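Local atomic coordinates of possible substrate binding protein of ABC transporter system (Rhodopseudomonas palustris, PDB entry 3N0X), a protein that probably binds amino acids, perhaps branched-chain ones, in the periplasm and delivers them to an ABC transporter for uptake. Residues S132-I137 against E163-T168; V142-L147 against T168-A173; L172-Y177 against Q190-A195; K203-I208 against Y227-S232. All coordinates share one frame; numbering follows the deposited sequence.

Contact 1: S132-I137 against E163-T168; sequences SNAVAI and EALAKT
The carbonyl oxygen Leu-165 O is gripped twice by Thr-168, and both residues also touch Ala-134 on the facing helix. The Thr-168 hydroxyl OG1 donates to Leu-165 O at 2.7 Å, in the carbonyl plane and on a lone pair. The backbone Thr-168 N adds a second bond to Leu-165 O at 3.0 Å. This closes a type I beta turn from Leu-165 to Thr-168. With OG1 set between the backbone N and the carbonyl carbon (chi1 70°), the methyl CG2 is turned to the other helix. Thr-168 CG2 meets Ala-134 O at 3.9 Å.

No hydrogen bond crosses the interface, so it rests on small apolar contacts. Ala-134 CB and Ala-164 CB meet tip to tip at 3.8 Å. Leu-165 swings its CD1 branch inward, to 4.1 Å from Ala-134 CB. With only methyls at Ala-134 and Ala-164, the backbones come close; the nearest CA atoms, of Ala-134 and Leu-165, are 5.2 Å apart.

The contact joins the C-terminal ends of helices 126-137 and 152-165. Phe-161 of the second helix extends it, touching Ala-134 and Ile-137. Ile-137 and Leu-165 both touch Ile-144 of strand 142-149. Ser-132 and Ala-136 face strands 251-254 and 335-345.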
loop_
_atom_site.group_PDB
_atom_site.type_symbol
_atom_site.label_atom_id
_atom_site.label_comp_id
_atom_site.label_asym_id
_atom_site.label_seq_id
_atom_site.Cartn_x
_atom_site.Cartn_y
_atom_site.Cartn_z
ATOM N N SER A 132 2.133 -9.873 -4.127
ATOM C CA SER A 132 1.861 -10.524 -2.868
ATOM C C SER A 132 0.645 -11.461 -2.981
ATOM O O SER A 132 0.635 -12.535 -2.389
ATOM C CB SER A 132 1.650 -9.496 -1.741
ATOM O OG SER A 132 0.489 -8.699 -1.935
ATOM N N ASN A 133 -0.393 -11.050 -3.692
ATOM C CA ASN A 133 -1.542 -11.934 -3.907
ATOM C C ASN A 133 -1.199 -13.212 -4.653
ATOM O O ASN A 133 -1.624 -14.299 -4.285
ATOM C CB ASN A 133 -2.697 -11.169 -4.560
ATOM C CG ASN A 133 -3.510 -10.406 -3.550
ATOM O OD1 ASN A 133 -4.512 -10.940 -3.036
ATOM N ND2 ASN A 133 -3.083 -9.190 -3.210
ATOM N N ALA A 134 -0.383 -13.089 -5.698
ATOM C CA ALA A 134 0.022 -14.263 -6.473
ATOM C C ALA A 134 0.839 -15.225 -5.629
ATOM O O ALA A 134 0.634 -16.441 -5.678
ATOM C CB ALA A 134 0.816 -13.841 -7.725
ATOM N N VAL A 135 1.782 -14.692 -4.837
ATOM C CA VAL A 135 2.620 -15.501 -3.975
ATOM C C VAL A 135 1.760 -16.137 -2.858
ATOM O O VAL A 135 2.000 -17.308 -2.474
ATOM C CB VAL A 135 3.787 -14.648 -3.401
ATOM C CG1 VAL A 135 4.520 -15.372 -2.272
ATOM C CG2 VAL A 135 4.727 -14.228 -4.554
ATOM N N ALA A 136 0.750 -15.414 -2.375
ATOM C CA ALA A 136 -0.108 -15.939 -1.330
ATOM C C ALA A 136 -0.904 -17.161 -1.823
ATOM O O ALA A 136 -0.897 -18.214 -1.160
ATOM C CB ALA A 136 -1.093 -14.855 -0.848
ATOM N N ILE A 137 -1.559 -17.038 -2.983
ATOM C CA ILE A 137 -2.526 -18.059 -3.385
ATOM C C ILE A 137 -2.022 -19.063 -4.414
ATOM O O ILE A 137 -2.638 -20.082 -4.649
ATOM C CB ILE A 137 -3.843 -17.417 -3.872
ATOM C CG1 ILE A 137 -3.683 -16.736 -5.249
ATOM C CG2 ILE A 137 -4.358 -16.405 -2.811
ATOM C CD1 ILE A 137 -5.024 -16.167 -5.830
ATOM N N GLU A 163 3.082 -12.644 -13.851
ATOM C CA GLU A 163 4.512 -12.909 -13.844
ATOM C C GLU A 163 4.946 -13.589 -12.536
ATOM O O GLU A 163 5.716 -14.562 -12.575
ATOM C CB GLU A 163 5.286 -11.637 -14.167
ATOM C CG GLU A 163 6.805 -11.782 -14.142
ATOM C CD GLU A 163 7.379 -12.768 -15.166
ATOM O OE1 GLU A 163 6.749 -13.037 -16.220
ATOM O OE2 GLU A 163 8.499 -13.265 -14.911
ATOM N N ALA A 164 4.470 -13.104 -11.374
ATOM C CA ALA A 164 4.777 -13.772 -10.113
ATOM C C ALA A 164 4.207 -15.185 -10.013
ATOM O O ALA A 164 4.804 -16.085 -9.414
ATOM C CB ALA A 164 4.291 -12.907 -8.909
ATOM N N LEU A 165 3.009 -15.362 -10.560
ATOM C CA LEU A 165 2.322 -16.626 -10.468
ATOM C C LEU A 165 3.093 -17.712 -11.181
ATOM O O LEU A 165 3.030 -18.874 -10.771
ATOM C CB LEU A 165 0.913 -16.517 -11.025
ATOM C CG LEU A 165 -0.013 -17.671 -10.616
ATOM C CD1 LEU A 165 -0.525 -17.407 -9.176
ATOM C CD2 LEU A 165 -1.192 -17.805 -11.632
ATOM N N ALA A 166 3.817 -17.332 -12.232
ATOM C CA ALA A 166 4.523 -18.318 -13.076
ATOM C C ALA A 166 5.543 -19.153 -12.312
ATOM O O ALA A 166 5.756 -20.314 -12.632
ATOM C CB ALA A 166 5.165 -17.625 -14.319
ATOM N N LYS A 167 6.109 -18.599 -11.247
ATOM C CA LYS A 167 7.118 -19.280 -10.481
ATOM C C LYS A 167 6.524 -20.095 -9.308
ATOM O O LYS A 167 7.255 -20.801 -8.611
ATOM C CB LYS A 167 8.132 -18.235 -9.984
ATOM C CG LYS A 167 8.134 -16.940 -10.848
ATOM N N THR A 168 5.203 -20.043 -9.120
ATOM C CA THR A 168 4.567 -20.643 -7.951
ATOM C C THR A 168 4.080 -22.080 -8.113
ATOM O O THR A 168 3.768 -22.735 -7.112
ATOM C CB THR A 168 3.309 -19.842 -7.516
ATOM O OG1 THR A 168 2.242 -19.995 -8.483
ATOM C CG2 THR A 168 3.639 -18.348 -7.290
#

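Contact 2: V142-L147 against T168-A173; sequences VTIATL and TGATLA
Three backbone bonds join Val-142 and Ile-144 to Thr-171 and Ala-173 in parallel register. Thr-171 N donates to Val-142 O at 3.0 Å. Ile-144 N then donates to Thr-171 O at 2.8 Å, and Ala-173 N reaches Ile-144 O at 2.7 Å. The short strand axes are turned 43° from each other, a marked twist.

Side chains pack on both faces. On the face of Thr-143 and Thr-171, the methyl Thr-143 CG2 meets Ala-173 CB at 3.7 Å. CG2 lies anti to the backbone N (chi1 -55° for OG1), which carries it forward along the strand to that alanine. On the face of Ile-144 and Leu-172, the branch Leu-172 CD1 lies 3.4 Å from Ile-144 O. The same CD1 meets Thr-146 CG2 at 3.8 Å, the two side chains crossing at about a right angle. At the start of the pairing, Ala-170 CB lies 4.1 Å from Val-142 CB.

The strand's entry is set by the loop before it. Thr-168 OG1 accepts from Ala-170 N at 3.1 Å, an ST turn. Gly-169 follows Thr-168 with a positive phi. Water 1 donates to both Gly-169 O and Val-142 O, tying the loop to the first strand and giving Val-142 O a second donor.

Helix 152-165 covers the Ile-144 face through Leu-165, Val-158 and Phe-161. Strand, helix and adjacent parallel strand make a beta-alpha-beta crossover, the repeated unit of the alpha/beta lobes of periplasmic binding proteins.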
loop_
_atom_site.group_PDB
_atom_site.type_symbol
_atom_site.label_atom_id
_atom_site.label_comp_id
_atom_site.label_asym_id
_atom_site.label_seq_id
_atom_site.Cartn_x
_atom_site.Cartn_y
_atom_site.Cartn_z
ATOM N N VAL A 142 -3.269 -25.575 -8.077
ATOM C CA VAL A 142 -4.188 -24.443 -8.147
ATOM C C VAL A 142 -4.272 -23.908 -9.583
ATOM O O VAL A 142 -3.246 -23.745 -10.251
ATOM C CB VAL A 142 -3.704 -23.308 -7.237
ATOM C CG1 VAL A 142 -4.569 -22.048 -7.404
ATOM C CG2 VAL A 142 -3.680 -23.756 -5.756
ATOM N N THR A 143 -5.506 -23.632 -10.040
ATOM C CA THR A 143 -5.751 -22.963 -11.317
ATOM C C THR A 143 -6.518 -21.692 -11.012
ATOM O O THR A 143 -7.478 -21.732 -10.244
ATOM C CB THR A 143 -6.559 -23.848 -12.285
ATOM O OG1 THR A 143 -5.852 -25.104 -12.431
ATOM C CG2 THR A 143 -6.719 -23.178 -13.679
ATOM N N ILE A 144 -6.096 -20.587 -11.647
ATOM C CA ILE A 144 -6.627 -19.272 -11.412
ATOM C C ILE A 144 -7.185 -18.682 -12.712
ATOM O O ILE A 144 -6.642 -18.887 -13.796
ATOM C CB ILE A 144 -5.533 -18.358 -10.830
ATOM C CG1 ILE A 144 -5.206 -18.869 -9.426
ATOM C CG2 ILE A 144 -5.992 -16.888 -10.759
ATOM C CD1 ILE A 144 -3.935 -18.439 -8.903
ATOM N N ALA A 145 -8.322 -17.979 -12.600
ATOM C CA ALA A 145 -8.786 -17.075 -13.631
ATOM C C ALA A 145 -8.837 -15.696 -13.009
ATOM O O ALA A 145 -9.263 -15.547 -11.838
ATOM C CB ALA A 145 -10.215 -17.443 -14.117
ATOM N N THR A 146 -8.490 -14.673 -13.776
ATOM C CA THR A 146 -8.498 -13.323 -13.229
ATOM C C THR A 146 -9.633 -12.476 -13.822
ATOM O O THR A 146 -10.024 -12.636 -14.964
ATOM C CB THR A 146 -7.137 -12.597 -13.458
ATOM O OG1 THR A 146 -6.848 -12.509 -14.858
ATOM C CG2 THR A 146 -5.933 -13.337 -12.706
ATOM N N LEU A 147 -10.138 -11.544 -13.008
ATOM C CA LEU A 147 -11.103 -10.547 -13.455
ATOM C C LEU A 147 -10.526 -9.194 -13.067
ATOM O O LEU A 147 -10.137 -8.965 -11.914
ATOM C CB LEU A 147 -12.461 -10.729 -12.778
ATOM C CG LEU A 147 -13.531 -9.656 -13.024
ATOM C CD1 LEU A 147 -13.873 -9.579 -14.515
ATOM C CD2 LEU A 147 -14.782 -9.974 -12.157
ATOM N N THR A 168 5.203 -20.043 -9.120
ATOM C CA THR A 168 4.567 -20.643 -7.951
ATOM C C THR A 168 4.080 -22.080 -8.113
ATOM O O THR A 168 3.768 -22.735 -7.112
ATOM C CB THR A 168 3.309 -19.842 -7.516
ATOM O OG1 THR A 168 2.242 -19.995 -8.483
ATOM C CG2 THR A 168 3.639 -18.348 -7.290
ATOM N N GLY A 169 3.966 -22.552 -9.348
ATOM C CA GLY A 169 3.335 -23.855 -9.624
ATOM C C GLY A 169 1.845 -23.785 -9.999
ATOM O O GLY A 169 1.291 -24.750 -10.544
ATOM N N ALA A 170 1.193 -22.643 -9.759
ATOM C CA ALA A 170 -0.202 -22.451 -10.164
ATOM C C ALA A 170 -0.293 -22.151 -11.657
ATOM O O ALA A 170 0.648 -21.610 -12.238
ATOM C CB ALA A 170 -0.808 -21.286 -9.380
ATOM N N THR A 171 -1.445 -22.486 -12.238
ATOM C CA THR A 171 -1.719 -22.263 -13.668
ATOM C C THR A 171 -2.722 -21.119 -13.777
ATOM O O THR A 171 -3.675 -21.059 -12.995
ATOM C CB THR A 171 -2.299 -23.549 -14.308
ATOM O OG1 THR A 171 -1.300 -24.580 -14.232
ATOM C CG2 THR A 171 -2.684 -23.347 -15.761
ATOM N N LEU A 172 -2.518 -20.241 -14.751
ATOM C CA LEU A 172 -3.476 -19.189 -15.089
ATOM C C LEU A 172 -4.269 -19.638 -16.296
ATOM O O LEU A 172 -3.727 -19.747 -17.391
ATOM C CB LEU A 172 -2.756 -17.871 -15.385
ATOM C CG LEU A 172 -3.621 -16.692 -15.851
ATOM C CD1 LEU A 172 -4.581 -16.295 -14.739
ATOM C CD2 LEU A 172 -2.764 -15.496 -16.328
ATOM N N ALA A 173 -5.557 -19.892 -16.113
ATOM C CA ALA A 173 -6.402 -20.421 -17.180
ATOM C C ALA A 173 -6.906 -19.348 -18.139
ATOM O O ALA A 173 -7.037 -19.581 -19.344
ATOM C CB ALA A 173 -7.604 -21.110 -16.573
HETATM O O HOH W 1 -1.259 -26.013 -10.666
#

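Contact 3: L172-Y177 against Q190-A195; sequences LATEEY and QRLFDA
A bend in each side chain brings the carboxylate of Glu-176 to the guanidinium of Arg-191. Glu-176 folds at chi2 (-80°), while Arg-191 folds at chi3 (-64°). The two side chains then cross at about a right angle and form a salt bridge.

Arg-191 grips side-on with two nitrogens. NH2 donates to Glu-176 OE1 at 3.0 Å, and NE donates to Glu-176 OE2, also at 3.0 Å. Arg-191 NE has a further, weak bond to OE1. Both oxygens lie close to the guanidinium plane. The nitrogens, however, come from above the carboxylate plane, because the two planes are 49° apart. The pairing is two-pronged but tilted.

The aliphatic part of Glu-176 packs too. Its CG lies 3.8 Å from Leu-192 CD2, the two side chains sliding past each other in opposite directions. One turn of helix on, Ala-195 CB meets Thr-174 CG2 at 3.6 Å. Were this glutamate an alanine, the Arg-191 guanidinium would probably lose its carboxylate mate and be freer to turn, and part of Leu-192 would be uncovered.

The other face of the strand has its own polar link. Tyr-177 OH donates to Glu-175 OE1 at 2.6 Å, and OE1 receives it on its anti lone pair. Glu-175 OE2 in turn pairs with Lys-162 of helix 152-165.

Strand 171-178 is an outermost strand of its four-stranded parallel sheet. Helix 186-196 runs nearly antiparallel to it, covering one face, and its Leu-192 also reaches Ala-145 of strand 142-149. Helix 152-165 covers the opposite face.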
loop_
_atom_site.group_PDB
_atom_site.type_symbol
_atom_site.label_atom_id
_atom_site.label_comp_id
_atom_site.label_asym_id
_atom_site.label_seq_id
_atom_site.Cartn_x
_atom_site.Cartn_y
_atom_site.Cartn_z
ATOM N N LEU A 172 -2.518 -20.241 -14.751
ATOM C CA LEU A 172 -3.476 -19.189 -15.089
ATOM C C LEU A 172 -4.269 -19.638 -16.296
ATOM O O LEU A 172 -3.727 -19.747 -17.391
ATOM C CB LEU A 172 -2.756 -17.871 -15.385
ATOM C CG LEU A 172 -3.621 -16.692 -15.851
ATOM C CD1 LEU A 172 -4.581 -16.295 -14.739
ATOM C CD2 LEU A 172 -2.764 -15.496 -16.328
ATOM N N ALA A 173 -5.557 -19.892 -16.113
ATOM C CA ALA A 173 -6.402 -20.421 -17.180
ATOM C C ALA A 173 -6.906 -19.348 -18.139
ATOM O O ALA A 173 -7.037 -19.581 -19.344
ATOM C CB ALA A 173 -7.604 -21.110 -16.573
ATOM N N THR A 174 -7.264 -18.186 -17.604
ATOM C CA THR A 174 -7.878 -17.123 -18.452
ATOM C C THR A 174 -7.818 -15.804 -17.721
ATOM O O THR A 174 -7.687 -15.783 -16.488
ATOM C CB THR A 174 -9.337 -17.424 -18.847
ATOM O OG1 THR A 174 -9.702 -16.560 -19.933
ATOM C CG2 THR A 174 -10.337 -17.250 -17.668
ATOM N N GLU A 175 -7.862 -14.719 -18.500
ATOM C CA GLU A 175 -7.894 -13.334 -18.010
ATOM C C GLU A 175 -9.069 -12.646 -18.655
ATOM O O GLU A 175 -9.218 -12.686 -19.894
ATOM C CB GLU A 175 -6.609 -12.599 -18.384
ATOM C CG GLU A 175 -5.315 -13.174 -17.917
ATOM C CD GLU A 175 -4.134 -12.561 -18.649
ATOM O OE1 GLU A 175 -4.010 -11.303 -18.754
ATOM O OE2 GLU A 175 -3.349 -13.362 -19.206
ATOM N N GLU A 176 -9.959 -12.096 -17.837
ATOM C CA GLU A 176 -11.085 -11.332 -18.335
ATOM C C GLU A 176 -10.906 -9.867 -17.964
ATOM O O GLU A 176 -10.628 -9.529 -16.785
ATOM C CB GLU A 176 -12.403 -11.860 -17.753
ATOM C CG GLU A 176 -12.794 -13.183 -18.293
ATOM C CD GLU A 176 -13.448 -13.058 -19.683
ATOM O OE1 GLU A 176 -13.833 -11.914 -20.098
ATOM O OE2 GLU A 176 -13.650 -14.095 -20.332
ATOM N N TYR A 177 -11.127 -8.992 -18.947
ATOM C CA TYR A 177 -11.070 -7.532 -18.760
ATOM C C TYR A 177 -12.382 -6.939 -19.211
ATOM O O TYR A 177 -12.774 -7.144 -20.345
ATOM C CB TYR A 177 -9.909 -6.912 -19.545
ATOM C CG TYR A 177 -8.571 -7.436 -19.133
ATOM C CD1 TYR A 177 -7.944 -6.978 -17.986
ATOM C CD2 TYR A 177 -7.956 -8.469 -19.853
ATOM C CE1 TYR A 177 -6.726 -7.485 -17.579
ATOM C CE2 TYR A 177 -6.740 -9.021 -19.427
ATOM C CZ TYR A 177 -6.131 -8.512 -18.292
ATOM O OH TYR A 177 -4.912 -9.046 -17.852
ATOM N N GLN A 190 -20.108 -16.152 -15.806
ATOM C CA GLN A 190 -20.278 -17.444 -16.455
ATOM C C GLN A 190 -19.045 -17.864 -17.266
ATOM O O GLN A 190 -18.655 -19.034 -17.231
ATOM C CB GLN A 190 -21.570 -17.518 -17.277
ATOM C CG GLN A 190 -21.949 -18.964 -17.559
ATOM C CD GLN A 190 -22.294 -19.760 -16.295
ATOM O OE1 GLN A 190 -23.064 -19.314 -15.450
ATOM N NE2 GLN A 190 -21.686 -20.942 -16.158
ATOM N N ARG A 191 -18.400 -16.913 -17.944
ATOM C CA ARG A 191 -17.173 -17.239 -18.675
ATOM C C ARG A 191 -16.094 -17.719 -17.716
ATOM O O ARG A 191 -15.358 -18.678 -18.005
ATOM C CB ARG A 191 -16.669 -16.055 -19.510
ATOM C CG ARG A 191 -17.648 -15.654 -20.640
ATOM C CD ARG A 191 -16.946 -14.808 -21.683
ATOM N NE ARG A 191 -16.461 -13.521 -21.183
ATOM C CZ ARG A 191 -17.204 -12.417 -21.109
ATOM N NH1 ARG A 191 -18.486 -12.457 -21.466
ATOM N NH2 ARG A 191 -16.684 -11.278 -20.659
ATOM N N LEU A 192 -15.965 -17.026 -16.590
ATOM C CA LEU A 192 -14.982 -17.414 -15.576
ATOM C C LEU A 192 -15.288 -18.787 -15.009
ATOM O O LEU A 192 -14.400 -19.638 -14.878
ATOM C CB LEU A 192 -14.925 -16.352 -14.464
ATOM C CG LEU A 192 -14.364 -14.985 -14.864
ATOM C CD1 LEU A 192 -14.772 -13.951 -13.832
ATOM C CD2 LEU A 192 -12.835 -15.020 -15.009
ATOM N N PHE A 193 -16.549 -19.021 -14.682
ATOM C CA PHE A 193 -16.937 -20.336 -14.155
ATOM C C PHE A 193 -16.685 -21.419 -15.196
ATOM O O PHE A 193 -16.132 -22.488 -14.873
ATOM C CB PHE A 193 -18.417 -20.383 -13.774
ATOM C CG PHE A 193 -18.815 -19.461 -12.678
ATOM C CD1 PHE A 193 -17.909 -18.895 -11.818
ATOM C CD2 PHE A 193 -20.157 -19.177 -12.485
ATOM C CE1 PHE A 193 -18.306 -18.058 -10.807
ATOM C CE2 PHE A 193 -20.554 -18.328 -11.462
ATOM C CZ PHE A 193 -19.637 -17.780 -10.623
ATOM N N ASP A 194 -17.073 -21.157 -16.449
ATOM C CA ASP A 194 -16.867 -22.157 -17.513
ATOM C C ASP A 194 -15.387 -22.456 -17.770
ATOM O O ASP A 194 -15.020 -23.610 -18.061
ATOM C CB ASP A 194 -17.573 -21.766 -18.807
ATOM C CG ASP A 194 -19.091 -21.846 -18.684
ATOM O OD1 ASP A 194 -19.629 -22.415 -17.686
ATOM O OD2 ASP A 194 -19.761 -21.309 -19.588
ATOM N N ALA A 195 -14.532 -21.447 -17.600
ATOM C CA ALA A 195 -13.091 -21.611 -17.731
ATOM C C ALA A 195 -12.423 -22.460 -16.633
ATOM O O ALA A 195 -11.285 -22.908 -16.799
ATOM C CB ALA A 195 -12.396 -20.231 -17.778
#

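Contact 4: K203-I208 against Y227-S232; sequences KIIWVI and YGIELS
The indole of Trp-206 has Ser-232 OG at its edge, in the ring plane, 3.4 Å from Trp-206 CD1. The ring stacks with Phe-161, and its NE1 bonds to Asn-133 OD1. Ser-232 OG itself is held by Glu-251 O. The other flat side chain, Tyr-227, leads away from the strand and meets the ring of Phe-193 at about 45°.

Next to the tryptophan the packing is tight, with Ile-204 CG2 only 3.5 Å from Ser-232 CB. On the other face, Ile-205 CG1 meets Ile-229 CG2 at 3.8 Å. Leu-231 lies alongside Ile-205, pointing the same way.

Four backbone bonds pair the strands in parallel register. Glu-230 N to Lys-203 O and Val-207 N to Ser-232 O, both 2.9 Å, flank two at Ile-205, with Glu-230 O and Ser-232 N. At the start of the pairing Lys-203 bends at chi2 and chi3 (74°), bringing its ammonium to the carbonyls of Tyr-227 and Gly-228. NZ donates to Tyr-227 O at 3.0 Å, on a lone pair, to water 3, and weakly to Gly-228 O. A methionine in place of Lys-203 would probably leave Tyr-227 O without this donor and the start of segment 227-232 less firmly tied.

Strand 229-233 is an outermost strand of the parallel sheet, and strand 202-207 lies between it and strand 142-149. Helix 186-196 packs on Ile-205 and Ile-229. Helix 215-221, which links the two strands, packs on Val-207 and Leu-231.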
loop_
_atom_site.group_PDB
_atom_site.type_symbol
_atom_site.label_atom_id
_atom_site.label_comp_id
_atom_site.label_asym_id
_atom_site.label_seq_id
_atom_site.Cartn_x
_atom_site.Cartn_y
_atom_site.Cartn_z
ATOM N N LYS A 203 -9.625 -24.355 -7.634
ATOM C CA LYS A 203 -9.926 -23.349 -8.657
ATOM C C LYS A 203 -10.286 -22.045 -7.975
ATOM O O LYS A 203 -11.117 -22.039 -7.064
ATOM C CB LYS A 203 -11.066 -23.826 -9.520
ATOM C CG LYS A 203 -10.746 -25.080 -10.348
ATOM C CD LYS A 203 -11.381 -26.292 -9.797
ATOM C CE LYS A 203 -12.853 -26.322 -10.072
ATOM N NZ LYS A 203 -13.542 -27.453 -9.338
ATOM N N ILE A 204 -9.665 -20.960 -8.419
ATOM C CA ILE A 204 -9.806 -19.646 -7.793
ATOM C C ILE A 204 -10.004 -18.570 -8.858
ATOM O O ILE A 204 -9.281 -18.568 -9.864
ATOM C CB ILE A 204 -8.566 -19.269 -6.971
ATOM C CG1 ILE A 204 -8.196 -20.373 -5.952
ATOM C CG2 ILE A 204 -8.794 -17.912 -6.227
ATOM C CD1 ILE A 204 -6.861 -20.106 -5.188
ATOM N N ILE A 205 -10.975 -17.696 -8.653
ATOM C CA ILE A 205 -11.119 -16.458 -9.439
ATOM C C ILE A 205 -10.476 -15.395 -8.566
ATOM O O ILE A 205 -10.957 -15.144 -7.443
ATOM C CB ILE A 205 -12.598 -16.088 -9.744
ATOM C CG1 ILE A 205 -13.231 -17.172 -10.639
ATOM C CG2 ILE A 205 -12.669 -14.690 -10.351
ATOM C CD1 ILE A 205 -14.742 -17.058 -10.733
ATOM N N TRP A 206 -9.433 -14.737 -9.074
ATOM C CA TRP A 206 -8.781 -13.630 -8.368
ATOM C C TRP A 206 -9.236 -12.328 -9.022
ATOM O O TRP A 206 -9.132 -12.161 -10.241
ATOM C CB TRP A 206 -7.244 -13.761 -8.364
ATOM C CG TRP A 206 -6.608 -12.691 -7.573
ATOM C CD1 TRP A 206 -6.543 -12.639 -6.222
ATOM C CD2 TRP A 206 -5.944 -11.509 -8.046
ATOM N NE1 TRP A 206 -5.891 -11.497 -5.807
ATOM C CE2 TRP A 206 -5.499 -10.783 -6.900
ATOM C CE3 TRP A 206 -5.669 -10.989 -9.313
ATOM C CZ2 TRP A 206 -4.804 -9.573 -6.998
ATOM C CZ3 TRP A 206 -4.969 -9.769 -9.399
ATOM C CH2 TRP A 206 -4.543 -9.090 -8.243
ATOM N N VAL A 207 -9.749 -11.417 -8.200
ATOM C CA VAL A 207 -10.280 -10.154 -8.671
ATOM C C VAL A 207 -9.353 -9.002 -8.265
ATOM O O VAL A 207 -8.837 -8.943 -7.117
ATOM C CB VAL A 207 -11.667 -9.931 -8.092
ATOM C CG1 VAL A 207 -12.293 -8.610 -8.623
ATOM C CG2 VAL A 207 -12.604 -11.108 -8.448
ATOM N N ILE A 208 -9.155 -8.075 -9.198
ATOM C CA ILE A 208 -8.508 -6.816 -8.901
ATOM C C ILE A 208 -9.525 -5.758 -9.360
ATOM O O ILE A 208 -10.001 -5.791 -10.500
ATOM C CB ILE A 208 -7.105 -6.633 -9.542
ATOM C CG1 ILE A 208 -6.574 -5.222 -9.255
ATOM C CG2 ILE A 208 -7.147 -6.910 -11.041
ATOM C CD1 ILE A 208 -5.130 -4.986 -9.694
ATOM N N TYR A 227 -19.523 -24.956 -8.459
ATOM C CA TYR A 227 -18.531 -25.443 -9.419
ATOM C C TYR A 227 -17.193 -25.779 -8.768
ATOM O O TYR A 227 -16.222 -26.058 -9.468
ATOM C CB TYR A 227 -18.245 -24.371 -10.440
ATOM C CG TYR A 227 -19.405 -24.039 -11.318
ATOM C CD1 TYR A 227 -19.880 -24.962 -12.217
ATOM C CD2 TYR A 227 -19.987 -22.797 -11.280
ATOM C CE1 TYR A 227 -20.926 -24.664 -13.060
ATOM C CE2 TYR A 227 -21.015 -22.484 -12.141
ATOM C CZ TYR A 227 -21.476 -23.439 -13.018
ATOM O OH TYR A 227 -22.516 -23.134 -13.861
ATOM N N GLY A 228 -17.140 -25.739 -7.443
ATOM C CA GLY A 228 -15.919 -25.905 -6.700
ATOM C C GLY A 228 -14.926 -24.780 -6.947
ATOM O O GLY A 228 -13.715 -25.004 -6.944
ATOM N N ILE A 229 -15.431 -23.565 -7.125
ATOM C CA ILE A 229 -14.588 -22.386 -7.329
ATOM C C ILE A 229 -14.630 -21.479 -6.111
ATOM O O ILE A 229 -15.723 -21.239 -5.555
ATOM C CB ILE A 229 -15.051 -21.612 -8.586
ATOM C CG1 ILE A 229 -14.940 -22.475 -9.824
ATOM C CG2 ILE A 229 -14.265 -20.299 -8.772
ATOM C CD1 ILE A 229 -15.694 -21.923 -11.071
ATOM N N GLU A 230 -13.461 -20.970 -5.719
ATOM C CA GLU A 230 -13.279 -20.014 -4.624
ATOM C C GLU A 230 -13.038 -18.651 -5.217
ATOM O O GLU A 230 -12.451 -18.552 -6.296
ATOM C CB GLU A 230 -11.986 -20.327 -3.838
ATOM C CG GLU A 230 -12.036 -21.464 -2.876
ATOM C CD GLU A 230 -10.811 -21.464 -1.977
ATOM O OE1 GLU A 230 -10.571 -20.431 -1.291
ATOM O OE2 GLU A 230 -10.082 -22.485 -1.978
ATOM N N LEU A 231 -13.456 -17.598 -4.527
ATOM C CA LEU A 231 -13.123 -16.235 -4.914
ATOM C C LEU A 231 -11.979 -15.747 -4.059
ATOM O O LEU A 231 -11.804 -16.202 -2.932
ATOM C CB LEU A 231 -14.299 -15.295 -4.687
ATOM C CG LEU A 231 -15.617 -15.585 -5.409
ATOM C CD1 LEU A 231 -16.660 -14.462 -5.099
ATOM C CD2 LEU A 231 -15.428 -15.806 -6.934
ATOM N N SER A 232 -11.164 -14.866 -4.618
ATOM C CA SER A 232 -10.020 -14.271 -3.939
ATOM C C SER A 232 -9.851 -12.835 -4.390
ATOM O O SER A 232 -10.121 -12.486 -5.533
ATOM C CB SER A 232 -8.740 -15.088 -4.202
ATOM O OG SER A 232 -7.544 -14.557 -3.605
HETATM O O HOH W 2 -11.574 -25.193 -5.587
HETATM O O HOH W 3 -12.446 -27.792 -6.514
#

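From the N terminus, contact 1 closes a loop of 25 residues, which holds strand 142-149 and most of helix 152-165. Contact 2 opens inside that loop and closes beyond it, so the two cross, sharing Thr-168. Contact 3 starts on strand 171-178, where contact 2 ends, and closes a loop of 12 residues that brings helix 186-196 back onto it. Contact 4 follows in series, its loop of 18 residues holding helix 215-221. Contact 1 meets contact 4, where Ile-137 packs on Trp-206 and Ile-204. Contacts 2 and 4, bonded through strands 142-149 and 202-207, build the parallel sheet; contact 3 packs a helix on one face, and contact 1 joins two helix ends beside the other.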